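Local coordinates for protein histidine--tRNA ligase (Thermus thermophilus, PDB 1H4V) that catalyses the ATP-dependent joining of L-histidine to tRNA(His), working as a homodimeric class II aminoacyl-tRNA synthetase, at residues Gly108-Ala113 / Arg122-Val127; Gln126-Ala131 / Gly304-Val309; Leu163-Asp168 / Asp227-Glu232. One frame throughout, in Å; residues are numbered along the deposited sequence.

Contact 1 of 3, residues Gly108-Ala113 / Arg122-Val127; sequences GPMFRA and RQFHQV
Met-110 and Phe-124 meet where strand 108-111 runs antiparallel to strand 123-127, each giving its N-H to the other's carbonyl. Met-110 CB lies over one face of the Phe-124 ring, a CH-pi contact 3.7 Å from CB to the ring centroid. Met-110 CG, anti to the carbonyl carbon (chi1 -61°), lies 3.5 Å from Gln-126 CG; the bend at chi2 then swings SD round, and CE ends beside CG and NE2 of the same glutamine, the two side chains crossing at about a right angle. The opposite ring face is taken by Arg-112, whose NH1 sits 3.7 Å above the plane of Phe-124, the guanidinium tilted 26° from the ring. This hairpin is motif 2 of the class II synthetases, with Phe-111 and Arg-112 opening its Phe-Arg-x-Glu signature; Glu-114 forms a salt bridge to Arg-112 NH2. A serine in place of Phe-124 would probably leave Met-110 CB without its aromatic cover and the Arg-112 guanidinium held by Glu-114 but with no ring beneath it. On the other face of the sheet Gln-123, extended with CG anti to the backbone N (chi1 -179°), lies alongside Phe-111 and brings OE1 to the ring edge, 3.3 Å from Phe-111 CE1. That oxygen also accepts a hydrogen bond from Ile-43 N of the second subunit, and Pro-109 and Phe-111 pack on that same isoleucine.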
loop_
_atom_site.group_PDB
_atom_site.type_symbol
_atom_site.label_atom_id
_atom_site.label_comp_id
_atom_site.label_asym_id
_atom_site.label_seq_id
_atom_site.Cartn_x
_atom_site.Cartn_y
_atom_site.Cartn_z
ATOM N N GLY A 108 1.986 -2.093 -6.122
ATOM C CA GLY A 108 2.889 -2.134 -4.991
ATOM C C GLY A 108 4.321 -1.805 -5.340
ATOM O O GLY A 108 4.647 -1.587 -6.496
ATOM N N PRO A 109 5.205 -1.754 -4.345
ATOM C CA PRO A 109 6.609 -1.440 -4.617
ATOM C C PRO A 109 7.404 -2.589 -5.239
ATOM O O PRO A 109 7.100 -3.759 -5.008
ATOM C CB PRO A 109 7.138 -1.053 -3.239
ATOM C CG PRO A 109 6.347 -1.907 -2.338
ATOM C CD PRO A 109 4.945 -1.754 -2.896
ATOM N N MET A 110 8.399 -2.226 -6.045
ATOM C CA MET A 110 9.302 -3.172 -6.683
ATOM C C MET A 110 10.695 -2.654 -6.334
ATOM O O MET A 110 10.882 -1.477 -6.017
ATOM C CB MET A 110 9.157 -3.188 -8.200
ATOM C CG MET A 110 7.799 -3.594 -8.701
ATOM S SD MET A 110 7.375 -5.280 -8.288
ATOM C CE MET A 110 5.557 -5.306 -8.622
ATOM N N PHE A 111 11.672 -3.540 -6.408
ATOM C CA PHE A 111 13.032 -3.206 -6.032
ATOM C C PHE A 111 14.020 -3.604 -7.104
ATOM O O PHE A 111 14.041 -4.732 -7.576
ATOM C CB PHE A 111 13.303 -3.873 -4.690
ATOM C CG PHE A 111 12.306 -3.480 -3.648
ATOM C CD1 PHE A 111 12.458 -2.284 -2.947
ATOM C CD2 PHE A 111 11.168 -4.250 -3.430
ATOM C CE1 PHE A 111 11.488 -1.857 -2.036
ATOM C CE2 PHE A 111 10.188 -3.836 -2.526
ATOM C CZ PHE A 111 10.347 -2.636 -1.828
ATOM N N ARG A 112 14.835 -2.628 -7.467
ATOM C CA ARG A 112 15.842 -2.725 -8.522
ATOM C C ARG A 112 17.152 -2.274 -7.868
ATOM O O ARG A 112 17.205 -1.217 -7.257
ATOM C CB ARG A 112 15.450 -1.742 -9.634
ATOM C CG ARG A 112 16.086 -1.943 -10.995
ATOM C CD ARG A 112 15.266 -1.186 -12.057
ATOM N NE ARG A 112 15.374 0.271 -11.914
ATOM C CZ ARG A 112 14.461 1.134 -12.376
ATOM N NH1 ARG A 112 13.367 0.696 -12.999
ATOM N NH2 ARG A 112 14.633 2.443 -12.254
ATOM N N ALA A 113 18.205 -3.066 -7.987
ATOM C CA ALA A 113 19.470 -2.694 -7.370
ATOM C C ALA A 113 20.460 -2.034 -8.344
ATOM O O ALA A 113 21.355 -2.681 -8.870
ATOM C CB ALA A 113 20.096 -3.909 -6.732
ATOM N N ARG A 122 15.372 2.923 -7.224
ATOM C CA ARG A 122 15.751 1.584 -6.791
ATOM C C ARG A 122 14.493 0.991 -6.171
ATOM O O ARG A 122 14.342 -0.226 -6.094
ATOM C CB ARG A 122 16.926 1.639 -5.817
ATOM C CG ARG A 122 18.254 1.909 -6.528
ATOM C CD ARG A 122 19.326 2.393 -5.565
ATOM N NE ARG A 122 20.068 1.303 -4.947
ATOM C CZ ARG A 122 20.765 1.428 -3.824
ATOM N NH1 ARG A 122 20.803 2.599 -3.192
ATOM N NH2 ARG A 122 21.439 0.390 -3.339
ATOM N N GLN A 123 13.590 1.866 -5.726
ATOM C CA GLN A 123 12.287 1.431 -5.226
ATOM C C GLN A 123 11.284 2.204 -6.063
ATOM O O GLN A 123 11.269 3.434 -6.044
ATOM C CB GLN A 123 12.016 1.755 -3.745
ATOM C CG GLN A 123 10.617 1.216 -3.331
ATOM C CD GLN A 123 10.208 1.441 -1.870
ATOM O OE1 GLN A 123 10.991 1.241 -0.946
ATOM N NE2 GLN A 123 8.953 1.823 -1.666
ATOM N N PHE A 124 10.473 1.492 -6.834
ATOM C CA PHE A 124 9.455 2.156 -7.632
ATOM C C PHE A 124 8.167 1.401 -7.401
ATOM O O PHE A 124 8.162 0.388 -6.705
ATOM C CB PHE A 124 9.833 2.175 -9.124
ATOM C CG PHE A 124 10.169 0.812 -9.704
ATOM C CD1 PHE A 124 9.238 0.118 -10.466
ATOM C CD2 PHE A 124 11.427 0.241 -9.501
ATOM C CE1 PHE A 124 9.545 -1.118 -11.029
ATOM C CE2 PHE A 124 11.752 -1.000 -10.055
ATOM C CZ PHE A 124 10.804 -1.680 -10.822
ATOM N N HIS A 125 7.074 1.901 -7.953
ATOM C CA HIS A 125 5.788 1.243 -7.794
ATOM C C HIS A 125 5.184 0.944 -9.151
ATOM O O HIS A 125 5.340 1.707 -10.109
ATOM C CB HIS A 125 4.834 2.131 -6.997
ATOM C CG HIS A 125 5.336 2.482 -5.633
ATOM N ND1 HIS A 125 6.363 3.379 -5.425
ATOM C CD2 HIS A 125 4.986 2.022 -4.409
ATOM C CE1 HIS A 125 6.627 3.454 -4.133
ATOM N NE2 HIS A 125 5.806 2.640 -3.494
ATOM N N GLN A 126 4.518 -0.187 -9.260
ATOM C CA GLN A 126 3.887 -0.489 -10.520
ATOM C C GLN A 126 2.582 -1.195 -10.312
ATOM O O GLN A 126 2.325 -1.757 -9.238
ATOM C CB GLN A 126 4.805 -1.307 -11.443
ATOM C CG GLN A 126 5.351 -2.604 -10.924
ATOM C CD GLN A 126 6.086 -3.385 -12.026
ATOM O OE1 GLN A 126 6.908 -2.826 -12.760
ATOM N NE2 GLN A 126 5.788 -4.678 -12.140
ATOM N N VAL A 127 1.735 -1.112 -11.327
ATOM C CA VAL A 127 0.448 -1.775 -11.290
ATOM C C VAL A 127 0.575 -2.971 -12.208
ATOM O O VAL A 127 1.080 -2.845 -13.319
ATOM C CB VAL A 127 -0.670 -0.851 -11.800
ATOM C CG1 VAL A 127 -1.945 -1.660 -12.032
ATOM C CG2 VAL A 127 -0.913 0.273 -10.787
#

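Contact 2 of 3, residues Gln126-Ala131 / Gly304-Val309; sequences QVNYEA and GFAFGV
Gln-126 opens the pairing opposite Gly-308, its CB 3.0 Å from Phe-307 O. At its far end NE2 packs on Ala-306 CB and donates to Asn-128 OD1 at 2.8 Å, in the carbonyl plane and on a lone pair, which ties together two residues of the same strand. Val-127 exchanges two backbone hydrogen bonds with Phe-307, and its CB stands over the face of that ring, 3.9 Å from the Phe-307 centroid. The ring can lie there because Phe-307 CG sits between its backbone N and carbonyl carbon (chi1 67°). Asn-128, turned to the Gln-126 side of the sheet, sets ND2 3.4 Å from Ala-306 CB; a methyl group is thus flanked by two amides. Tyr-129 repeats the pattern of Val-127: paired backbone bonds to Phe-305, and CB over the Phe-305 ring at 3.7 Å from its centroid. The two rings themselves meet obliquely, with their planes 32° apart. At Glu-130 the carboxylate folds back toward Gly-304, with OE1 3.3 Å from Gly-304 CA; a side chain at that glycine would run into Glu-130 OE1 and Tyr-129 O. OE1 has a weak hydrogen bond to Tyr-288 OH, whereas buried OE2 has no polar partner in the model. Strand 304-308, with Gly-308 at the N-cap position of the helix that follows, is the strand of class II motif 3. Beyond the pair lie strands 102-111 and 281-287; helices 14-33 and 137-153 pack on the face of Val-127, Tyr-129 and the two phenylalanines, while helix 83-92 meets Asn-128 and Glu-130.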
loop_
_atom_site.group_PDB
_atom_site.type_symbol
_atom_site.label_atom_id
_atom_site.label_comp_id
_atom_site.label_asym_id
_atom_site.label_seq_id
_atom_site.Cartn_x
_atom_site.Cartn_y
_atom_site.Cartn_z
ATOM N N GLN A 126 4.518 -0.187 -9.260
ATOM C CA GLN A 126 3.887 -0.489 -10.520
ATOM C C GLN A 126 2.582 -1.195 -10.312
ATOM O O GLN A 126 2.325 -1.757 -9.238
ATOM C CB GLN A 126 4.805 -1.307 -11.443
ATOM C CG GLN A 126 5.351 -2.604 -10.924
ATOM C CD GLN A 126 6.086 -3.385 -12.026
ATOM O OE1 GLN A 126 6.908 -2.826 -12.760
ATOM N NE2 GLN A 126 5.788 -4.678 -12.140
ATOM N N VAL A 127 1.735 -1.112 -11.327
ATOM C CA VAL A 127 0.448 -1.775 -11.290
ATOM C C VAL A 127 0.575 -2.971 -12.208
ATOM O O VAL A 127 1.080 -2.845 -13.319
ATOM C CB VAL A 127 -0.670 -0.851 -11.800
ATOM C CG1 VAL A 127 -1.945 -1.660 -12.032
ATOM C CG2 VAL A 127 -0.913 0.273 -10.787
ATOM N N ASN A 128 0.145 -4.135 -11.742
ATOM C CA ASN A 128 0.218 -5.338 -12.560
ATOM C C ASN A 128 -1.158 -5.909 -12.797
ATOM O O ASN A 128 -2.012 -5.873 -11.915
ATOM C CB ASN A 128 1.070 -6.429 -11.895
ATOM C CG ASN A 128 2.559 -6.206 -12.071
ATOM O OD1 ASN A 128 3.178 -5.433 -11.343
ATOM N ND2 ASN A 128 3.142 -6.885 -13.046
ATOM N N TYR A 129 -1.356 -6.435 -13.996
ATOM C CA TYR A 129 -2.602 -7.074 -14.374
ATOM C C TYR A 129 -2.205 -8.404 -15.011
ATOM O O TYR A 129 -1.337 -8.445 -15.878
ATOM C CB TYR A 129 -3.367 -6.255 -15.406
ATOM C CG TYR A 129 -4.502 -7.045 -16.019
ATOM C CD1 TYR A 129 -5.670 -7.308 -15.297
ATOM C CD2 TYR A 129 -4.394 -7.565 -17.304
ATOM C CE1 TYR A 129 -6.702 -8.066 -15.842
ATOM C CE2 TYR A 129 -5.414 -8.329 -17.860
ATOM C CZ TYR A 129 -6.565 -8.573 -17.123
ATOM O OH TYR A 129 -7.574 -9.324 -17.674
ATOM N N GLU A 130 -2.859 -9.476 -14.595
ATOM C CA GLU A 130 -2.555 -10.799 -15.115
ATOM C C GLU A 130 -3.827 -11.639 -15.328
ATOM O O GLU A 130 -4.692 -11.726 -14.452
ATOM C CB GLU A 130 -1.621 -11.507 -14.124
ATOM C CG GLU A 130 -0.226 -11.848 -14.634
ATOM C CD GLU A 130 0.547 -10.675 -15.227
ATOM O OE1 GLU A 130 0.942 -10.774 -16.404
ATOM O OE2 GLU A 130 0.775 -9.664 -14.531
ATOM N N ALA A 131 -3.934 -12.240 -16.508
ATOM C CA ALA A 131 -5.053 -13.113 -16.866
ATOM C C ALA A 131 -4.410 -14.478 -17.087
ATOM O O ALA A 131 -3.743 -14.698 -18.091
ATOM C CB ALA A 131 -5.706 -12.629 -18.151
ATOM N N GLY A 304 -0.594 -10.471 -19.689
ATOM C CA GLY A 304 -0.866 -9.353 -18.809
ATOM C C GLY A 304 0.058 -8.192 -19.089
ATOM O O GLY A 304 0.696 -8.147 -20.144
ATOM N N PHE A 305 0.130 -7.253 -18.148
ATOM C CA PHE A 305 0.981 -6.086 -18.309
ATOM C C PHE A 305 1.335 -5.453 -16.975
ATOM O O PHE A 305 0.806 -5.822 -15.931
ATOM C CB PHE A 305 0.281 -5.029 -19.179
ATOM C CG PHE A 305 -0.940 -4.416 -18.535
ATOM C CD1 PHE A 305 -2.221 -4.818 -18.905
ATOM C CD2 PHE A 305 -0.810 -3.422 -17.568
ATOM C CE1 PHE A 305 -3.357 -4.233 -18.322
ATOM C CE2 PHE A 305 -1.934 -2.840 -16.983
ATOM C CZ PHE A 305 -3.209 -3.245 -17.362
ATOM N N ALA A 306 2.226 -4.476 -17.032
ATOM C CA ALA A 306 2.639 -3.723 -15.859
ATOM C C ALA A 306 2.996 -2.333 -16.347
ATOM O O ALA A 306 3.400 -2.168 -17.493
ATOM C CB ALA A 306 3.865 -4.367 -15.204
ATOM N N PHE A 307 2.798 -1.332 -15.501
ATOM C CA PHE A 307 3.204 0.034 -15.825
ATOM C C PHE A 307 3.725 0.691 -14.545
ATOM O O PHE A 307 3.279 0.379 -13.441
ATOM C CB PHE A 307 2.075 0.843 -16.497
ATOM C CG PHE A 307 0.895 1.145 -15.617
ATOM C CD1 PHE A 307 1.004 2.034 -14.553
ATOM C CD2 PHE A 307 -0.351 0.601 -15.912
ATOM C CE1 PHE A 307 -0.117 2.384 -13.800
ATOM C CE2 PHE A 307 -1.483 0.940 -15.167
ATOM C CZ PHE A 307 -1.371 1.834 -14.113
ATOM N N GLY A 308 4.720 1.551 -14.696
ATOM C CA GLY A 308 5.306 2.213 -13.544
ATOM C C GLY A 308 4.517 3.434 -13.130
ATOM O O GLY A 308 4.262 4.331 -13.936
ATOM N N VAL A 309 4.118 3.462 -11.871
ATOM C CA VAL A 309 3.365 4.587 -11.341
ATOM C C VAL A 309 4.147 5.891 -11.515
ATOM O O VAL A 309 3.580 6.900 -11.947
ATOM C CB VAL A 309 3.025 4.344 -9.854
ATOM C CG1 VAL A 309 2.312 5.550 -9.265
ATOM C CG2 VAL A 309 2.140 3.086 -9.738
#

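Contact 3 of 3, residues Leu163-Asp168 / Asp227-Glu232; sequences LSSVGD and DFLGEE
Two acidic side chains, Asp-168 and Glu-232, approach across this contact with Asp-168 OD2 only 4.1 Å from Glu-232 OE1. They cross at about a right angle, the carboxylate planes 81° apart. Arg-266 probably eases the proximity of like charges: it forms a salt bridge with Asp-168 OD1 and a long, weak ion pair with Glu-232 OE1. Asp-168 also occupies the N-cap position of helix 169-183, though its side chain makes no capping bond, and Glu-232 lies in the first turn of helix 231-246; the N-terminal ends of the two helices would be expected to favour negative charge. The catalytic domain is interrupted here: strand 160-165 leads the chain out toward the inserted domain characteristic of histidyl-tRNA synthetases, and Gly-230 stands at the N-cap position of the helix on which it returns. Asp-171 OD2 touches both routes, accepting from Asp-168 N and, weakly, from Gly-230 N. Leu-229 sets both its methyls against Ser-165: CD1 packs on the serine CB at 3.6 Å and CD2 approaches its OG at 3.4 Å. The hydroxyl is held in an ST turn, for with OG anti to the backbone N (chi1 172°) it accepts from Gly-167 N at 3.1 Å and 163°. Gly-167 adopts a positive phi, and a CB there would crowd Leu-229 CD2, which already lies 3.5 Å from Gly-167 N. Leu-237 packs against Leu-229 and Ser-165.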
loop_
_atom_site.group_PDB
_atom_site.type_symbol
_atom_site.label_atom_id
_atom_site.label_comp_id
_atom_site.label_asym_id
_atom_site.label_seq_id
_atom_site.Cartn_x
_atom_site.Cartn_y
_atom_site.Cartn_z
ATOM N N LEU A 163 2.429 -3.105 -30.981
ATOM C CA LEU A 163 2.142 -4.526 -30.892
ATOM C C LEU A 163 3.145 -5.367 -31.673
ATOM O O LEU A 163 3.778 -4.893 -32.611
ATOM C CB LEU A 163 0.720 -4.773 -31.415
ATOM C CG LEU A 163 0.166 -6.200 -31.448
ATOM C CD1 LEU A 163 0.106 -6.772 -30.044
ATOM C CD2 LEU A 163 -1.219 -6.189 -32.076
ATOM N N SER A 164 3.286 -6.624 -31.276
ATOM C CA SER A 164 4.205 -7.529 -31.940
ATOM C C SER A 164 4.017 -8.930 -31.391
ATOM O O SER A 164 3.129 -9.176 -30.570
ATOM C CB SER A 164 5.652 -7.081 -31.711
ATOM O OG SER A 164 6.570 -7.974 -32.324
ATOM N N SER A 165 4.871 -9.844 -31.843
ATOM C CA SER A 165 4.818 -11.229 -31.407
ATOM C C SER A 165 6.210 -11.821 -31.328
ATOM O O SER A 165 7.103 -11.423 -32.075
ATOM C CB SER A 165 3.973 -12.058 -32.378
ATOM O OG SER A 165 4.066 -13.436 -32.059
ATOM N N VAL A 166 6.396 -12.766 -30.413
ATOM C CA VAL A 166 7.684 -13.429 -30.277
ATOM C C VAL A 166 7.556 -14.905 -30.664
ATOM O O VAL A 166 8.476 -15.694 -30.448
ATOM C CB VAL A 166 8.237 -13.300 -28.842
ATOM C CG1 VAL A 166 8.505 -11.831 -28.528
ATOM C CG2 VAL A 166 7.264 -13.889 -27.846
ATOM N N GLY A 167 6.398 -15.255 -31.228
ATOM C CA GLY A 167 6.123 -16.609 -31.688
ATOM C C GLY A 167 6.126 -17.746 -30.682
ATOM O O GLY A 167 6.201 -17.530 -29.476
ATOM N N ASP A 168 6.029 -18.972 -31.188
ATOM C CA ASP A 168 6.044 -20.154 -30.336
ATOM C C ASP A 168 7.494 -20.609 -30.169
ATOM O O ASP A 168 8.346 -20.279 -30.988
ATOM C CB ASP A 168 5.199 -21.268 -30.957
ATOM C CG ASP A 168 3.733 -20.877 -31.096
ATOM O OD1 ASP A 168 3.218 -20.176 -30.198
ATOM O OD2 ASP A 168 3.091 -21.279 -32.094
ATOM N N ASP A 227 9.473 -11.948 -38.655
ATOM C CA ASP A 227 9.645 -12.677 -39.909
ATOM C C ASP A 227 9.760 -14.174 -39.654
ATOM O O ASP A 227 9.838 -14.959 -40.592
ATOM C CB ASP A 227 10.904 -12.192 -40.640
ATOM C CG ASP A 227 10.830 -10.724 -41.038
ATOM O OD1 ASP A 227 11.852 -10.195 -41.524
ATOM O OD2 ASP A 227 9.757 -10.097 -40.873
ATOM N N PHE A 228 9.768 -14.574 -38.386
ATOM C CA PHE A 228 9.888 -15.992 -38.054
ATOM C C PHE A 228 8.673 -16.597 -37.342
ATOM O O PHE A 228 8.758 -17.691 -36.781
ATOM C CB PHE A 228 11.143 -16.233 -37.204
ATOM C CG PHE A 228 12.434 -16.010 -37.950
ATOM C CD1 PHE A 228 12.818 -14.729 -38.335
ATOM C CD2 PHE A 228 13.262 -17.086 -38.272
ATOM C CE1 PHE A 228 13.999 -14.524 -39.030
ATOM C CE2 PHE A 228 14.455 -16.885 -38.972
ATOM C CZ PHE A 228 14.824 -15.604 -39.350
ATOM N N LEU A 229 7.539 -15.907 -37.371
ATOM C CA LEU A 229 6.363 -16.443 -36.708
ATOM C C LEU A 229 5.862 -17.707 -37.404
ATOM O O LEU A 229 5.723 -17.750 -38.626
ATOM C CB LEU A 229 5.244 -15.397 -36.660
ATOM C CG LEU A 229 5.516 -14.080 -35.924
ATOM C CD1 LEU A 229 4.203 -13.332 -35.765
ATOM C CD2 LEU A 229 6.138 -14.348 -34.554
ATOM N N GLY A 230 5.600 -18.742 -36.616
ATOM C CA GLY A 230 5.099 -19.982 -37.177
ATOM C C GLY A 230 3.638 -19.848 -37.568
ATOM O O GLY A 230 3.029 -18.799 -37.361
ATOM N N GLU A 231 3.074 -20.915 -38.126
ATOM C CA GLU A 231 1.684 -20.918 -38.566
ATOM C C GLU A 231 0.703 -20.468 -37.482
ATOM O O GLU A 231 -0.027 -19.496 -37.664
ATOM C CB GLU A 231 1.304 -22.320 -39.056
ATOM C CG GLU A 231 -0.100 -22.429 -39.639
ATOM C CD GLU A 231 -0.266 -21.628 -40.914
ATOM O OE1 GLU A 231 0.042 -20.416 -40.897
ATOM O OE2 GLU A 231 -0.708 -22.206 -41.935
ATOM N N GLU A 232 0.692 -21.186 -36.361
ATOM C CA GLU A 232 -0.204 -20.885 -35.248
ATOM C C GLU A 232 0.023 -19.492 -34.675
ATOM O O GLU A 232 -0.933 -18.785 -34.337
ATOM C CB GLU A 232 -0.032 -21.927 -34.138
ATOM C CG GLU A 232 -0.136 -23.364 -34.628
ATOM C CD GLU A 232 -0.354 -24.364 -33.503
ATOM O OE1 GLU A 232 0.436 -24.359 -32.533
ATOM O OE2 GLU A 232 -1.317 -25.161 -33.590
#

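All three contacts reach one sheet of the catalytic domain. Contacts 1 and 2 share strand 123-132, and Gln-126 and Val-127 belong to both; they also touch directly, His-125 O lying 2.8 Å from Val-309 N in a probable hydrogen bond. Contact 1 is partly buried and borders the second subunit; it mixes aromatic, amide and charged groups. Contact 2 lies in the core, where rings packed by aliphatic carbons dominate one face. Contact 3, its centre about 23 Å from that of contact 2 and about 31 Å from that of contact 1, is mostly buried but far from the chain's centre, with Glu-232 exposed; a single leucine meets a serine and a glycine, with two acids close by. It is nested within the loop that contact 2 closes.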